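Local coordinates for protein hydroxyindole o-methyltransferase (Homo sapiens, PDB 4A6D) that methylates N-acetylserotonin with S-adenosylmethionine as methyl donor to give melatonin, working as a homodimer of the cation-independent O-methyltransferase family, at residues A[145-150]-A[154-159]; A[217-222]-A[230-235]. One frame throughout, in Å; residues are numbered along the deposited sequence.

Interactions 1 and 2 are consecutive along the chain, with centres about 15 Å apart, and meet where helix 150-161 lies against helix 212-221. Three approaches document that interface: Met157 SD to Thr217 CG2 at 3.6 Å, Met157 CE to Ala218 N at 3.6 Å, and Leu154 CD2 to His221 CD2 at 3.7 Å. Both interactions reach the S-adenosylmethionine pocket, interaction 1 through the Tyr147 hydroxyl and interaction 2 through Gly235 at the end of its strand. The Phe232 contact itself lies away from the cofactor, the side chain of Ala218 being about 9 Å from the ligand between nearest atoms.

Interaction 1 of 2, residues A[145-150]-A[154-159]; sequences AIYRSE and LQFMQA. With SAM (S-adenosylmethionine), chain D.
Tyr147 and Ile146 converge on the ring of Phe156 in the turn between helix 142-146 and helix 150-161 of the Rossmann-like methyltransferase domain: the first helix ends, a short loop follows, and the second begins. The aromatic pair is an offset edge-to-face (T-shaped) contact: the centroids are 5.3 Å apart, the planes stand at 74°, and the tyrosine edge is directed at the phenylalanine face. Its closest approach, Tyr147 CE1 to Phe156 CD2 at 3.3 Å, is tight.

Phe156 can meet both partners because its CG lies anti to the backbone N (chi1 -177°), extending the ring toward the preceding segment. Ile146 uses its CG2 branch, which sits over one face of that ring in a CH-pi contact, 3.8 Å from the centroid and 19° off the normal. Another edge-to-face neighbour, Tyr108 of helix 103-117, further confines the phenylalanine.

Tyr147, the first residue to leave the helical backbone conformation, directs its hydroxyl to the cofactor ribose: Tyr147 OH and SAM O2' are hydrogen-bonded at 2.7 Å, with O2' near the plane of the tyrosine ring. Asp210 and Asp236 are among the other residues hydrogen-bonded to this ligand.

Ser149 N-caps helix 150-161, its OG bonded to Glu152 N, and the bond from Leu154 N to Glu150 O at 3.0 Å belongs to the first turn of that helix. Phe156 also reaches the reactive end of the cofactor: SAM SD lies at the edge of its ring, and Phe156 CZ comes within 4.1 Å of SAM CE, the methyl carbon to be transferred.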
ATOM      1  N   ALA A 145      18.695  12.521   9.776  1.00108.16           N
ATOM      2  CA  ALA A 145      17.489  11.720  10.010  1.00108.06           C
ATOM      3  C   ALA A 145      17.407  10.587   8.961  1.00110.48           C
ATOM      4  O   ALA A 145      17.072   9.451   9.317  1.00110.32           O
ATOM      5  CB  ALA A 145      16.251  12.596   9.935  1.00107.87           C
ATOM      6  N   ILE A 146      17.742  10.905   7.674  1.00105.07           N
ATOM      7  CA  ILE A 146      17.784   9.969   6.534  1.00102.98           C
ATOM      8  C   ILE A 146      18.944   8.938   6.716  1.00109.73           C
ATOM      9  O   ILE A 146      18.736   7.751   6.450  1.00109.01           O
ATOM     10  CB  ILE A 146      17.828  10.739   5.169  1.00102.96           C
ATOM     11  CG1 ILE A 146      16.504  11.504   4.926  1.00101.45           C
ATOM     12  CG2 ILE A 146      18.174   9.814   3.992  1.00101.50           C
ATOM     13  CD1 ILE A 146      16.516  12.515   3.795  1.00104.25           C
ATOM     14  N   TYR A 147      20.151   9.389   7.169  1.00108.30           N
ATOM     15  CA  TYR A 147      21.304   8.508   7.433  1.00110.56           C
ATOM     16  C   TYR A 147      21.469   8.306   8.956  1.00118.11           C
ATOM     17  O   TYR A 147      22.528   8.590   9.529  1.00119.09           O
ATOM     18  CB  TYR A 147      22.608   9.046   6.801  1.00112.31           C
ATOM     19  CG  TYR A 147      22.524   9.530   5.367  1.00112.18           C
ATOM     20  CD1 TYR A 147      21.894   8.768   4.387  1.00112.94           C
ATOM     21  CD2 TYR A 147      23.163  10.700   4.970  1.00112.11           C
ATOM     22  CE1 TYR A 147      21.856   9.186   3.058  1.00111.99           C
ATOM     23  CE2 TYR A 147      23.121  11.135   3.644  1.00110.92           C
ATOM     24  CZ  TYR A 147      22.476  10.368   2.690  1.00116.88           C
ATOM     25  OH  TYR A 147      22.436  10.783   1.379  1.00116.05           O
ATOM     26  N   ARG A 148      20.400   7.809   9.607  1.00116.49           N
ATOM     27  CA  ARG A 148      20.349   7.559  11.052  1.00119.31           C
ATOM     28  C   ARG A 148      21.333   6.477  11.570  1.00126.79           C
ATOM     29  O   ARG A 148      21.544   6.382  12.785  1.00129.88           O
ATOM     30  CB  ARG A 148      18.897   7.383  11.563  1.00119.20           C
ATOM     31  CG  ARG A 148      17.977   6.516  10.705  1.00124.07           C
ATOM     32  CD  ARG A 148      16.567   6.467  11.273  1.00135.84           C
ATOM     33  NE  ARG A 148      15.738   5.462  10.599  1.00147.87           N
ATOM     34  CZ  ARG A 148      15.620   4.195  10.988  1.00167.19           C
ATOM     35  NH1 ARG A 148      16.270   3.758  12.062  1.00163.42           N
ATOM     36  NH2 ARG A 148      14.854   3.354  10.305  1.00150.24           N
ATOM     37  N   SER A 149      21.962   5.702  10.637  1.00122.39           N
ATOM     38  CA  SER A 149      22.993   4.669  10.877  1.00124.37           C
ATOM     39  C   SER A 149      23.823   4.368   9.596  1.00126.29           C
ATOM     40  O   SER A 149      23.380   4.699   8.489  1.00123.17           O
ATOM     41  CB  SER A 149      22.387   3.393  11.472  1.00128.52           C
ATOM     42  OG  SER A 149      22.160   2.369  10.517  1.00133.02           O
ATOM     43  N   GLU A 150      25.017   3.738   9.760  1.00124.38           N
ATOM     44  CA  GLU A 150      25.922   3.358   8.665  1.00123.71           C
ATOM     45  C   GLU A 150      25.256   2.411   7.644  1.00124.60           C
ATOM     46  O   GLU A 150      25.277   2.699   6.443  1.00122.25           O
ATOM     47  CB  GLU A 150      27.224   2.757   9.215  1.00128.92           C
ATOM     48  CG  GLU A 150      28.293   3.798   9.510  1.00143.35           C
ATOM     49  CD  GLU A 150      29.420   3.894   8.495  1.00172.16           C
ATOM     50  OE1 GLU A 150      29.137   3.922   7.275  1.00165.06           O
ATOM     51  OE2 GLU A 150      30.594   3.945   8.928  1.00174.72           O
ATOM     52  N   LEU A 154      24.207   3.079   3.690  1.00101.11           N
ATOM     53  CA  LEU A 154      24.554   2.153   2.605  1.00100.43           C
ATOM     54  C   LEU A 154      23.276   1.746   1.852  1.00101.21           C
ATOM     55  O   LEU A 154      23.261   1.831   0.622  1.00101.38           O
ATOM     56  CB  LEU A 154      25.310   0.903   3.113  1.00103.17           C
ATOM     57  CG  LEU A 154      25.692  -0.164   2.057  1.00107.90           C
ATOM     58  CD1 LEU A 154      26.524   0.432   0.906  1.00107.38           C
ATOM     59  CD2 LEU A 154      26.435  -1.312   2.690  1.00111.88           C
ATOM     60  N   GLN A 155      22.197   1.393   2.583  1.00 93.91           N
ATOM     61  CA  GLN A 155      20.912   1.020   1.984  1.00 91.37           C
ATOM     62  C   GLN A 155      20.306   2.171   1.164  1.00 89.95           C
ATOM     63  O   GLN A 155      19.911   1.935   0.019  1.00 88.65           O
ATOM     64  CB  GLN A 155      19.928   0.414   3.029  1.00 93.51           C
ATOM     65  CG  GLN A 155      18.453   0.305   2.586  1.00119.90           C
ATOM     66  CD  GLN A 155      18.102  -0.894   1.716  1.00144.17           C
ATOM     67  OE1 GLN A 155      17.358  -1.794   2.136  1.00139.67           O
ATOM     68  NE2 GLN A 155      18.538  -0.893   0.455  1.00132.11           N
ATOM     69  N   PHE A 156      20.272   3.403   1.717  1.00 83.81           N
ATOM     70  CA  PHE A 156      19.757   4.579   1.002  1.00 81.36           C
ATOM     71  C   PHE A 156      20.522   4.759  -0.327  1.00 84.50           C
ATOM     72  O   PHE A 156      19.907   4.890  -1.392  1.00 82.94           O
ATOM     73  CB  PHE A 156      19.871   5.854   1.869  1.00 83.06           C
ATOM     74  CG  PHE A 156      19.297   7.101   1.231  1.00 83.70           C
ATOM     75  CD1 PHE A 156      17.936   7.373   1.297  1.00 85.77           C
ATOM     76  CD2 PHE A 156      20.120   7.992   0.534  1.00 87.96           C
ATOM     77  CE1 PHE A 156      17.400   8.518   0.686  1.00 86.46           C
ATOM     78  CE2 PHE A 156      19.587   9.142  -0.085  1.00 89.60           C
ATOM     79  CZ  PHE A 156      18.232   9.406   0.006  1.00 86.99           C
ATOM     80  N   MET A 157      21.867   4.722  -0.248  1.00 80.84           N
ATOM     81  CA  MET A 157      22.797   4.878  -1.368  1.00 79.46           C
ATOM     82  C   MET A 157      22.646   3.808  -2.431  1.00 83.44           C
ATOM     83  O   MET A 157      22.713   4.123  -3.623  1.00 82.01           O
ATOM     84  CB  MET A 157      24.229   4.900  -0.846  1.00 83.37           C
ATOM     85  CG  MET A 157      24.612   6.222  -0.225  1.00 86.34           C
ATOM     86  SD  MET A 157      26.277   6.190   0.462  1.00 93.77           S
ATOM     87  CE  MET A 157      27.257   5.959  -1.054  1.00 90.79           C
ATOM     88  N   GLN A 158      22.425   2.539  -1.999  1.00 81.10           N
ATOM     89  CA  GLN A 158      22.241   1.410  -2.905  1.00 81.11           C
ATOM     90  C   GLN A 158      20.886   1.562  -3.588  1.00 80.95           C
ATOM     91  O   GLN A 158      20.760   1.244  -4.770  1.00 78.93           O
ATOM     92  CB  GLN A 158      22.254   0.085  -2.133  1.00 84.98           C
ATOM     93  CG  GLN A 158      23.597  -0.397  -1.578  1.00101.32           C
ATOM     94  CD  GLN A 158      23.372  -1.556  -0.614  1.00119.93           C
ATOM     95  OE1 GLN A 158      22.546  -1.493   0.309  1.00112.72           O
ATOM     96  NE2 GLN A 158      24.078  -2.660  -0.819  1.00112.07           N
ATOM     97  N   ALA A 159      19.880   2.054  -2.837  1.00 77.22           N
ATOM     98  CA  ALA A 159      18.503   2.224  -3.304  1.00 76.36           C
ATOM     99  C   ALA A 159      18.422   3.253  -4.403  1.00 80.77           C
ATOM    100  O   ALA A 159      17.894   2.963  -5.482  1.00 81.25           O
ATOM    101  CB  ALA A 159      17.582   2.603  -2.142  1.00 76.05           C
TER
HETATM  102  N   SAM D1350      21.864  12.535  -7.035  1.00 73.56           N
HETATM  103  CA  SAM D1350      21.607  11.191  -6.471  1.00 76.92           C
HETATM  104  C   SAM D1350      20.535  10.329  -7.168  1.00 78.77           C
HETATM  105  O   SAM D1350      19.639  10.900  -7.756  1.00 76.97           O
HETATM  106  OXT SAM D1350      20.536   9.056  -7.159  1.00 79.06           O
HETATM  107  CB  SAM D1350      21.348  11.382  -4.998  1.00 76.77           C
HETATM  108  CG  SAM D1350      20.016  12.078  -4.693  1.00 75.90           C
HETATM  109  SD  SAM D1350      19.806  12.119  -2.876  1.00 77.34           S
HETATM  110  CE  SAM D1350      18.099  12.465  -2.760  1.00 78.99           C
HETATM  111  C5' SAM D1350      20.355  13.795  -2.418  1.00 75.87           C
HETATM  112  C4' SAM D1350      21.882  13.702  -2.284  1.00 75.67           C
HETATM  113  O4' SAM D1350      22.285  14.978  -1.819  1.00 75.37           O
HETATM  114  C3' SAM D1350      22.335  12.646  -1.204  1.00 77.71           C
HETATM  115  O3' SAM D1350      23.344  11.765  -1.727  1.00 80.44           O
HETATM  116  C2' SAM D1350      22.812  13.558  -0.026  1.00 77.56           C
HETATM  117  O2' SAM D1350      23.835  13.054   0.833  1.00 77.97           O
HETATM  118  C1' SAM D1350      23.300  14.796  -0.800  1.00 76.19           C
HETATM  119  N9  SAM D1350      23.362  16.008   0.044  1.00 76.10           N
HETATM  120  C8  SAM D1350      22.379  16.459   0.921  1.00 75.99           C
HETATM  121  N7  SAM D1350      22.763  17.563   1.488  1.00 76.58           N
HETATM  122  C5  SAM D1350      24.051  17.874   1.065  1.00 76.67           C
HETATM  123  C6  SAM D1350      24.987  18.892   1.329  1.00 76.40           C
HETATM  124  N6  SAM D1350      24.633  19.907   2.153  1.00 76.57           N
HETATM  125  N1  SAM D1350      26.197  18.893   0.664  1.00 76.44           N
HETATM  126  C2  SAM D1350      26.551  17.890  -0.152  1.00 76.17           C
HETATM  127  N3  SAM D1350      25.682  16.901  -0.410  1.00 76.08           N
HETATM  128  C4  SAM D1350      24.438  16.878   0.108  1.00 76.49           C

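Interaction 2 of 2, residues A[217-222]-A[230-235]; sequences TAKQHF and IDFQEG
Phe232 packs against Lys219 and Ala218, joining strand 230-234 to helix 212-221. This is part of a beta-alpha-beta crossover of the Rossmann-like methyltransferase fold: the helix links strand 205-210 to its parallel neighbour 230-234, at one border of the sheet. With CG anti to its own carbonyl carbon (chi1 -85°), Phe232 extends its ring from the strand to Ala218 and Lys219. Ala218 CB approaches the far part of the ring obliquely, 4.0 Å from Phe232 CE1.

Lys219 passes the phenylalanine in the opposite direction, its CG lying over one ring face. The chain then bends at its last two torsions (chi3 104°, chi4 69°), bringing Lys219 NZ to 3.5 Å from Phe232 CD2 and 3.7 Å from Phe232 CB. Val208 and Val215 also touch Phe232, and the ring of Phe224 meets it edge-to-face.

Asp231 OD2 is hydrogen-bonded to Thr207 OG1 of the adjacent strand; Lys219 NZ, 6.0 Å from Asp231 OD1, is too distant for a salt bridge, although the opposite charges may attract weakly. With neither hydrogen bond nor ion pair between the segments, the contact rests on dispersion from the Ala218 methyl and the Lys219 chain, whose amine lies against the CD2 and CB side of Phe232.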
ATOM      1  N   THR A 217      31.603   6.094   2.266  1.00100.22           N
ATOM      2  CA  THR A 217      30.791   4.901   1.981  1.00100.36           C
ATOM      3  C   THR A 217      30.878   4.516   0.490  1.00104.51           C
ATOM      4  O   THR A 217      31.013   3.329   0.178  1.00106.24           O
ATOM      5  CB  THR A 217      29.336   5.116   2.441  1.00103.61           C
ATOM      6  OG1 THR A 217      29.321   5.464   3.820  1.00104.34           O
ATOM      7  CG2 THR A 217      28.471   3.898   2.233  1.00100.19           C
ATOM      8  N   ALA A 218      30.806   5.517  -0.415  1.00 99.10           N
ATOM      9  CA  ALA A 218      30.897   5.323  -1.865  1.00 99.20           C
ATOM     10  C   ALA A 218      32.218   4.654  -2.259  1.00109.49           C
ATOM     11  O   ALA A 218      32.203   3.683  -3.012  1.00111.03           O
ATOM     12  CB  ALA A 218      30.729   6.647  -2.597  1.00 97.18           C
ATOM     13  N   LYS A 219      33.345   5.131  -1.700  1.00109.11           N
ATOM     14  CA  LYS A 219      34.673   4.578  -1.977  1.00112.29           C
ATOM     15  C   LYS A 219      34.880   3.196  -1.344  1.00121.26           C
ATOM     16  O   LYS A 219      35.548   2.351  -1.934  1.00123.08           O
ATOM     17  CB  LYS A 219      35.769   5.571  -1.573  1.00114.25           C
ATOM     18  CG  LYS A 219      35.710   6.856  -2.394  1.00119.85           C
ATOM     19  CD  LYS A 219      36.709   7.907  -1.939  1.00123.74           C
ATOM     20  CE  LYS A 219      37.902   8.005  -2.858  1.00134.77           C
ATOM     21  NZ  LYS A 219      37.543   8.568  -4.189  1.00143.58           N
ATOM     22  N   GLN A 220      34.263   2.955  -0.178  1.00120.06           N
ATOM     23  CA  GLN A 220      34.362   1.689   0.554  1.00124.18           C
ATOM     24  C   GLN A 220      33.499   0.552  -0.003  1.00129.12           C
ATOM     25  O   GLN A 220      33.849  -0.612   0.187  1.00131.70           O
ATOM     26  CB  GLN A 220      34.024   1.892   2.039  1.00126.22           C
ATOM     27  CG  GLN A 220      35.136   2.544   2.860  1.00150.05           C
ATOM     28  CD  GLN A 220      34.908   2.443   4.356  1.00177.23           C
ATOM     29  OE1 GLN A 220      35.861   2.376   5.143  1.00175.85           O
ATOM     30  NE2 GLN A 220      33.648   2.468   4.800  1.00168.93           N
ATOM     31  N   HIS A 221      32.365   0.874  -0.650  1.00123.80           N
ATOM     32  CA  HIS A 221      31.433  -0.141  -1.155  1.00124.23           C
ATOM     33  C   HIS A 221      31.229  -0.218  -2.682  1.00128.94           C
ATOM     34  O   HIS A 221      30.575  -1.152  -3.154  1.00128.38           O
ATOM     35  CB  HIS A 221      30.099  -0.068  -0.390  1.00122.94           C
ATOM     36  CG  HIS A 221      30.231  -0.419   1.065  1.00128.30           C
ATOM     37  ND1 HIS A 221      30.707   0.497   1.992  1.00130.15           N
ATOM     38  CD2 HIS A 221      29.971  -1.584   1.700  1.00131.92           C
ATOM     39  CE1 HIS A 221      30.708  -0.136   3.153  1.00131.49           C
ATOM     40  NE2 HIS A 221      30.278  -1.389   3.028  1.00133.07           N
ATOM     41  N   PHE A 222      31.801   0.736  -3.449  1.00126.44           N
ATOM     42  CA  PHE A 222      31.688   0.786  -4.914  1.00126.60           C
ATOM     43  C   PHE A 222      33.079   1.026  -5.520  1.00136.62           C
ATOM     44  O   PHE A 222      33.770   1.960  -5.096  1.00136.84           O
ATOM     45  CB  PHE A 222      30.685   1.880  -5.352  1.00124.42           C
ATOM     46  CG  PHE A 222      29.332   1.841  -4.670  1.00123.76           C
ATOM     47  CD1 PHE A 222      29.124   2.493  -3.458  1.00124.71           C
ATOM     48  CD2 PHE A 222      28.261   1.169  -5.249  1.00125.99           C
ATOM     49  CE1 PHE A 222      27.878   2.448  -2.820  1.00125.77           C
ATOM     50  CE2 PHE A 222      27.011   1.133  -4.615  1.00124.97           C
ATOM     51  CZ  PHE A 222      26.826   1.779  -3.409  1.00123.00           C
ATOM     52  N   ILE A 230      36.236   9.807 -13.305  1.00 98.71           N
ATOM     53  CA  ILE A 230      35.481  10.158 -12.096  1.00 95.38           C
ATOM     54  C   ILE A 230      36.379  10.453 -10.901  1.00 97.44           C
ATOM     55  O   ILE A 230      37.283   9.682 -10.593  1.00 99.26           O
ATOM     56  CB  ILE A 230      34.390   9.098 -11.776  1.00 97.99           C
ATOM     57  CG1 ILE A 230      33.594   8.705 -13.044  1.00 98.61           C
ATOM     58  CG2 ILE A 230      33.449   9.554 -10.643  1.00 95.75           C
ATOM     59  CD1 ILE A 230      33.096   7.265 -13.054  1.00107.40           C
ATOM     60  N   ASP A 231      36.086  11.561 -10.220  1.00 90.54           N
ATOM     61  CA  ASP A 231      36.777  12.067  -9.036  1.00 90.12           C
ATOM     62  C   ASP A 231      35.719  12.273  -7.939  1.00 88.83           C
ATOM     63  O   ASP A 231      34.532  12.298  -8.240  1.00 84.09           O
ATOM     64  CB  ASP A 231      37.487  13.397  -9.404  1.00 91.49           C
ATOM     65  CG  ASP A 231      38.147  14.173  -8.279  1.00115.00           C
ATOM     66  OD1 ASP A 231      38.606  13.533  -7.298  1.00121.10           O
ATOM     67  OD2 ASP A 231      38.254  15.419  -8.399  1.00122.26           O
ATOM     68  N   PHE A 232      36.150  12.400  -6.675  1.00 86.45           N
ATOM     69  CA  PHE A 232      35.262  12.635  -5.539  1.00 84.18           C
ATOM     70  C   PHE A 232      35.747  13.817  -4.728  1.00 88.93           C
ATOM     71  O   PHE A 232      36.942  13.935  -4.472  1.00 90.96           O
ATOM     72  CB  PHE A 232      35.213  11.405  -4.638  1.00 87.08           C
ATOM     73  CG  PHE A 232      34.215  10.368  -5.079  1.00 87.84           C
ATOM     74  CD1 PHE A 232      32.897  10.422  -4.651  1.00 87.85           C
ATOM     75  CD2 PHE A 232      34.588   9.347  -5.942  1.00 91.56           C
ATOM     76  CE1 PHE A 232      31.966   9.477  -5.089  1.00 88.73           C
ATOM     77  CE2 PHE A 232      33.656   8.404  -6.380  1.00 93.46           C
ATOM     78  CZ  PHE A 232      32.353   8.478  -5.953  1.00 89.53           C
ATOM     79  N   GLN A 233      34.833  14.721  -4.372  1.00 82.75           N
ATOM     80  CA  GLN A 233      35.085  15.838  -3.463  1.00 80.34           C
ATOM     81  C   GLN A 233      34.002  15.708  -2.392  1.00 84.15           C
ATOM     82  O   GLN A 233      32.827  15.481  -2.697  1.00 81.73           O
ATOM     83  CB  GLN A 233      35.052  17.248  -4.111  1.00 78.68           C
ATOM     84  CG  GLN A 233      35.730  18.329  -3.211  1.00 92.84           C
ATOM     85  CD  GLN A 233      35.675  19.817  -3.626  1.00106.48           C
ATOM     86  OE1 GLN A 233      36.243  20.252  -4.672  1.00 97.55           O
ATOM     87  NE2 GLN A 233      35.183  20.669  -2.692  1.00 80.39           N
ATOM     88  N   GLU A 234      34.415  15.810  -1.145  1.00 82.42           N
ATOM     89  CA  GLU A 234      33.509  15.786  -0.011  1.00 82.53           C
ATOM     90  C   GLU A 234      33.307  17.212   0.500  1.00 84.65           C
ATOM     91  O   GLU A 234      34.214  18.051   0.419  1.00 84.07           O
ATOM     92  CB  GLU A 234      34.014  14.844   1.103  1.00 86.60           C
ATOM     93  CG  GLU A 234      35.450  15.087   1.535  1.00 92.19           C
ATOM     94  CD  GLU A 234      35.890  14.233   2.700  1.00122.04           C
ATOM     95  OE1 GLU A 234      35.526  13.035   2.740  1.00121.24           O
ATOM     96  OE2 GLU A 234      36.628  14.760   3.564  1.00128.21           O
ATOM     97  N   GLY A 235      32.108  17.467   1.002  1.00 80.42           N
ATOM     98  CA  GLY A 235      31.752  18.758   1.559  1.00 79.95           C
ATOM     99  C   GLY A 235      30.269  19.034   1.674  1.00 83.53           C
ATOM    100  O   GLY A 235      29.430  18.138   1.513  1.00 82.52           O
TER